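PDB 3CHJ: alpha-14 giardin from Giardia lamblia, which binds calcium and, in a calcium-dependent way, phospholipids, and may serve as a calcium-regulated structural element linking the membrane to the underlying axoneme. Local coordinates for residues G180-K183 / D184-S187; S216-A219 / G220-E224. All blocks are in the same frame, centred on the assembly; numbering follows the deposited sequence.

Contact 1: G180-K183 / D184-S187; sequences GVKK and DEVS. With CA (calcium ion), chain B.
G180 and E185 meet at a calcium ion, held by the G180 carbonyl O at 2.4 Å and by one carboxylate oxygen, E185 OE1, at 2.5 Å. A175, T178 and E224 complete the protein part of the site. G180 O is one of the loop carbonyls of an annexin-type site, to which E185 adds a single oxygen, while E224 fills the bidentate place.

Hydrogen bonds set the carboxylate in place. With CG anti to its carbonyl carbon (chi1 -60°) and the chain extended beyond, E185 carries OE1 back to the calcium and to K182. K182 N donates to E185 OE1 almost straight (3.0 Å, 170°), from above the carboxylate plane, and the same oxygen therefore serves both metal and backbone. The return bond, from E185 N to K182 O at 2.9 Å, closes the turn, and V186 N adds a weak bond to the same carbonyl. A water bridges K183 O and S187 N. E185 OE2 forms a salt bridge with K174, which also pairs with D184 OD2.

The apolar contact is V181 CG1 against V186 CG2 at 3.9 Å, the valines crossing at about a right angle. Both also touch M144 of helix 144-154, and the loop leads from helix 162-177 into helix 186-195.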
loop_
_atom_site.group_PDB
_atom_site.type_symbol
_atom_site.label_atom_id
_atom_site.label_comp_id
_atom_site.label_asym_id
_atom_site.label_seq_id
_atom_site.Cartn_x
_atom_site.Cartn_y
_atom_site.Cartn_z
ATOM N N GLY A 180 -27.842 -2.449 0.557
ATOM C CA GLY A 180 -27.251 -2.196 1.873
ATOM C C GLY A 180 -26.731 -3.473 2.529
ATOM O O GLY A 180 -27.142 -4.580 2.168
ATOM N N VAL A 181 -25.816 -3.325 3.488
ATOM C CA VAL A 181 -25.295 -4.472 4.226
ATOM C C VAL A 181 -26.283 -4.814 5.331
ATOM O O VAL A 181 -26.428 -4.055 6.298
ATOM C CB VAL A 181 -23.899 -4.178 4.843
ATOM C CG1 VAL A 181 -23.389 -5.371 5.626
ATOM C CG2 VAL A 181 -22.893 -3.768 3.746
ATOM N N LYS A 182 -26.966 -5.940 5.172
ATOM C CA LYS A 182 -27.892 -6.436 6.189
ATOM C C LYS A 182 -27.130 -7.062 7.354
ATOM O O LYS A 182 -25.971 -7.452 7.211
ATOM C CB LYS A 182 -28.888 -7.434 5.581
ATOM C CG LYS A 182 -29.613 -6.924 4.330
ATOM C CD LYS A 182 -30.380 -5.642 4.597
ATOM C CE LYS A 182 -31.262 -5.278 3.417
ATOM N NZ LYS A 182 -31.947 -3.968 3.649
ATOM N N LYS A 183 -27.790 -7.163 8.505
ATOM C CA LYS A 183 -27.150 -7.678 9.713
ATOM C C LYS A 183 -26.530 -9.066 9.533
ATOM O O LYS A 183 -25.449 -9.341 10.068
ATOM C CB LYS A 183 -28.132 -7.662 10.898
ATOM C CG LYS A 183 -29.484 -8.308 10.603
ATOM C CD LYS A 183 -30.314 -8.519 11.873
ATOM C CE LYS A 183 -31.496 -9.432 11.595
ATOM N NZ LYS A 183 -31.073 -10.689 10.915
ATOM N N ASP A 184 -27.206 -9.922 8.767
ATOM C CA ASP A 184 -26.778 -11.304 8.545
ATOM C C ASP A 184 -25.665 -11.380 7.502
ATOM O O ASP A 184 -25.041 -12.430 7.325
ATOM C CB ASP A 184 -27.967 -12.162 8.078
ATOM C CG ASP A 184 -28.506 -11.728 6.715
ATOM O OD1 ASP A 184 -28.966 -10.575 6.604
ATOM O OD2 ASP A 184 -28.483 -12.542 5.756
ATOM N N GLU A 185 -25.416 -10.260 6.823
ATOM C CA GLU A 185 -24.410 -10.202 5.764
ATOM C C GLU A 185 -23.030 -9.741 6.240
ATOM O O GLU A 185 -22.029 -9.977 5.556
ATOM C CB GLU A 185 -24.903 -9.306 4.626
ATOM C CG GLU A 185 -26.216 -9.857 4.021
ATOM C CD GLU A 185 -26.930 -8.931 3.060
ATOM O OE1 GLU A 185 -26.481 -7.788 2.821
ATOM O OE2 GLU A 185 -27.983 -9.361 2.532
ATOM N N VAL A 186 -22.979 -9.097 7.406
ATOM C CA VAL A 186 -21.710 -8.553 7.920
ATOM C C VAL A 186 -20.670 -9.657 7.992
ATOM O O VAL A 186 -19.554 -9.527 7.464
ATOM C CB VAL A 186 -21.880 -7.898 9.312
ATOM C CG1 VAL A 186 -20.531 -7.506 9.897
ATOM C CG2 VAL A 186 -22.780 -6.676 9.216
ATOM N N SER A 187 -21.048 -10.767 8.629
ATOM C CA SER A 187 -20.145 -11.893 8.784
ATOM C C SER A 187 -19.627 -12.465 7.465
ATOM O O SER A 187 -18.466 -12.836 7.374
ATOM C CB SER A 187 -20.792 -12.986 9.652
ATOM O OG SER A 187 -21.914 -13.543 9.006
HETATM CA CA CA B . -26.559 -6.416 0.724
HETATM O O HOH W 1 -23.475 -11.214 10.183
#

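Contact 2: S216-A219 / G220-E224; sequences SLRA and GVEDE. With CA (calcium ion), chain B.
Helix 217-224 is a short annexin helix that opens with a capped first turn and closes on a calcium ligand, and its residues meet one another three to four positions apart. S216 is the N-cap: its OG accepts from A219 N at 3.0 Å and 168°, a nearly straight bond that occupies an amide of the first turn. From there the backbone runs in regular i to i+4 steps, with G220 N donating to S216 O, V221 N to L217 O, E222 N to R218 O and D223 N to A219 O.

On one flank R218 and E222, one turn apart, form a salt bridge. R218 NH1 donates to E222 OE2 at 3.1 Å, approaching from above the carboxylate, whose plane stands 71° from that of the guanidinium; the N-H is well off line at 136°. The R218 chain is extended from CG to NE, with CG anti to its own N, and its CG passes 3.6 Å from E222 OE2. A bend at chi2 lays the E222 carboxylate by the R218 carbonyl, with CD 3.4 Å from R218 O, and near A219 CA. NE of R218 pairs with D238, and the guanidinium also makes a cation-pi contact with F249, so E222 is one of several partners holding this arginine.

L217 and V221 give the helix an apolar, buried side. L217 packs on F201 and Y208 of helix 198-211, and V221 lies against W189 and F193 of helix 186-195 and F233 of helix 227-241.

At the far end E224 grips the calcium ion through both oxygens, OE1 and OE2 each at 2.5 Å, and OE2 also accepts from W189 NE1. A bidentate acidic side chain, supplied from a separate helix to complete a loop-bound calcium, is characteristic of annexin calcium sites.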
loop_
_atom_site.group_PDB
_atom_site.type_symbol
_atom_site.label_atom_id
_atom_site.label_comp_id
_atom_site.label_asym_id
_atom_site.label_seq_id
_atom_site.Cartn_x
_atom_site.Cartn_y
_atom_site.Cartn_z
ATOM N N SER A 216 -19.553 -9.993 -12.103
ATOM C CA SER A 216 -18.259 -9.740 -11.443
ATOM C C SER A 216 -18.393 -9.541 -9.934
ATOM O O SER A 216 -19.246 -8.766 -9.493
ATOM C CB SER A 216 -17.600 -8.502 -12.050
ATOM O OG SER A 216 -16.671 -7.935 -11.149
ATOM N N LEU A 217 -17.545 -10.220 -9.162
ATOM C CA LEU A 217 -17.554 -10.082 -7.704
ATOM C C LEU A 217 -17.200 -8.647 -7.313
ATOM O O LEU A 217 -17.855 -8.060 -6.449
ATOM C CB LEU A 217 -16.593 -11.092 -7.071
ATOM C CG LEU A 217 -16.319 -11.010 -5.564
ATOM C CD1 LEU A 217 -17.626 -11.153 -4.790
ATOM C CD2 LEU A 217 -15.320 -12.109 -5.179
ATOM N N ARG A 218 -16.192 -8.076 -7.973
ATOM C CA ARG A 218 -15.827 -6.676 -7.695
ATOM C C ARG A 218 -16.955 -5.705 -8.029
ATOM O O ARG A 218 -17.141 -4.724 -7.323
ATOM C CB ARG A 218 -14.550 -6.282 -8.417
ATOM C CG ARG A 218 -13.867 -5.034 -7.788
ATOM C CD ARG A 218 -12.713 -4.715 -8.668
ATOM N NE ARG A 218 -11.750 -3.729 -8.168
ATOM C CZ ARG A 218 -11.858 -2.413 -8.313
ATOM N NH1 ARG A 218 -12.956 -1.881 -8.858
ATOM N NH2 ARG A 218 -10.868 -1.629 -7.880
ATOM N N ALA A 219 -17.695 -5.950 -9.112
ATOM C CA ALA A 219 -18.869 -5.135 -9.409
ATOM C C ALA A 219 -19.915 -5.216 -8.289
ATOM O O ALA A 219 -20.583 -4.225 -7.988
ATOM C CB ALA A 219 -19.466 -5.550 -10.765
ATOM N N GLY A 220 -20.039 -6.404 -7.675
ATOM C CA GLY A 220 -20.922 -6.611 -6.531
ATOM C C GLY A 220 -20.484 -5.800 -5.317
ATOM O O GLY A 220 -21.307 -5.271 -4.589
ATOM N N VAL A 221 -19.174 -5.681 -5.125
ATOM C CA VAL A 221 -18.629 -4.821 -4.062
ATOM C C VAL A 221 -19.065 -3.385 -4.282
ATOM O O VAL A 221 -19.500 -2.698 -3.347
ATOM C CB VAL A 221 -17.085 -4.918 -3.989
ATOM C CG1 VAL A 221 -16.510 -3.752 -3.172
ATOM C CG2 VAL A 221 -16.674 -6.263 -3.383
ATOM N N GLU A 222 -18.984 -2.939 -5.549
ATOM C CA GLU A 222 -19.359 -1.583 -5.896
ATOM C C GLU A 222 -20.841 -1.360 -5.609
ATOM O O GLU A 222 -21.202 -0.327 -5.075
ATOM C CB GLU A 222 -19.031 -1.288 -7.369
ATOM C CG GLU A 222 -17.529 -1.252 -7.662
ATOM C CD GLU A 222 -17.103 -1.788 -9.040
ATOM O OE1 GLU A 222 -17.827 -1.584 -10.058
ATOM O OE2 GLU A 222 -16.010 -2.421 -9.101
ATOM N N ASP A 223 -21.684 -2.346 -5.922
ATOM C CA ASP A 223 -23.121 -2.252 -5.648
ATOM C C ASP A 223 -23.367 -2.075 -4.154
ATOM O O ASP A 223 -24.179 -1.246 -3.739
ATOM C CB ASP A 223 -23.873 -3.502 -6.118
ATOM C CG ASP A 223 -23.936 -3.629 -7.624
ATOM O OD1 ASP A 223 -23.602 -2.664 -8.340
ATOM O OD2 ASP A 223 -24.327 -4.717 -8.091
ATOM N N GLU A 224 -22.636 -2.849 -3.357
ATOM C CA GLU A 224 -22.940 -3.010 -1.924
ATOM C C GLU A 224 -22.487 -1.854 -1.045
ATOM O O GLU A 224 -23.153 -1.518 -0.052
ATOM C CB GLU A 224 -22.334 -4.320 -1.395
ATOM C CG GLU A 224 -22.628 -4.622 0.092
ATOM C CD GLU A 224 -24.033 -5.181 0.353
ATOM O OE1 GLU A 224 -25.012 -4.742 -0.294
ATOM O OE2 GLU A 224 -24.169 -6.057 1.225
HETATM CA CA CA B . -26.559 -6.416 0.724
#

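The two contacts show how residues far apart in sequence can converge on one ion. Contact 1 comes first along the chain, in the loop after helix 162-177 and the start of helix 186-195; contact 2 follows two helices later, on helix 217-224. Their centres lie about 15 Å apart, on the same side of the chain's centre, yet they touch at the calcium: G180 O lies 3.3 Å from E224 OE1, and E185 OE1 stands equally close to E224 OE2. The shared cation probably offsets the repulsion between these two carboxylates. Helix 186-195 also links the contacts, packing against V221. Calcium thus ties the loop to helix 217-224, consistent with calcium-dependent phospholipid binding.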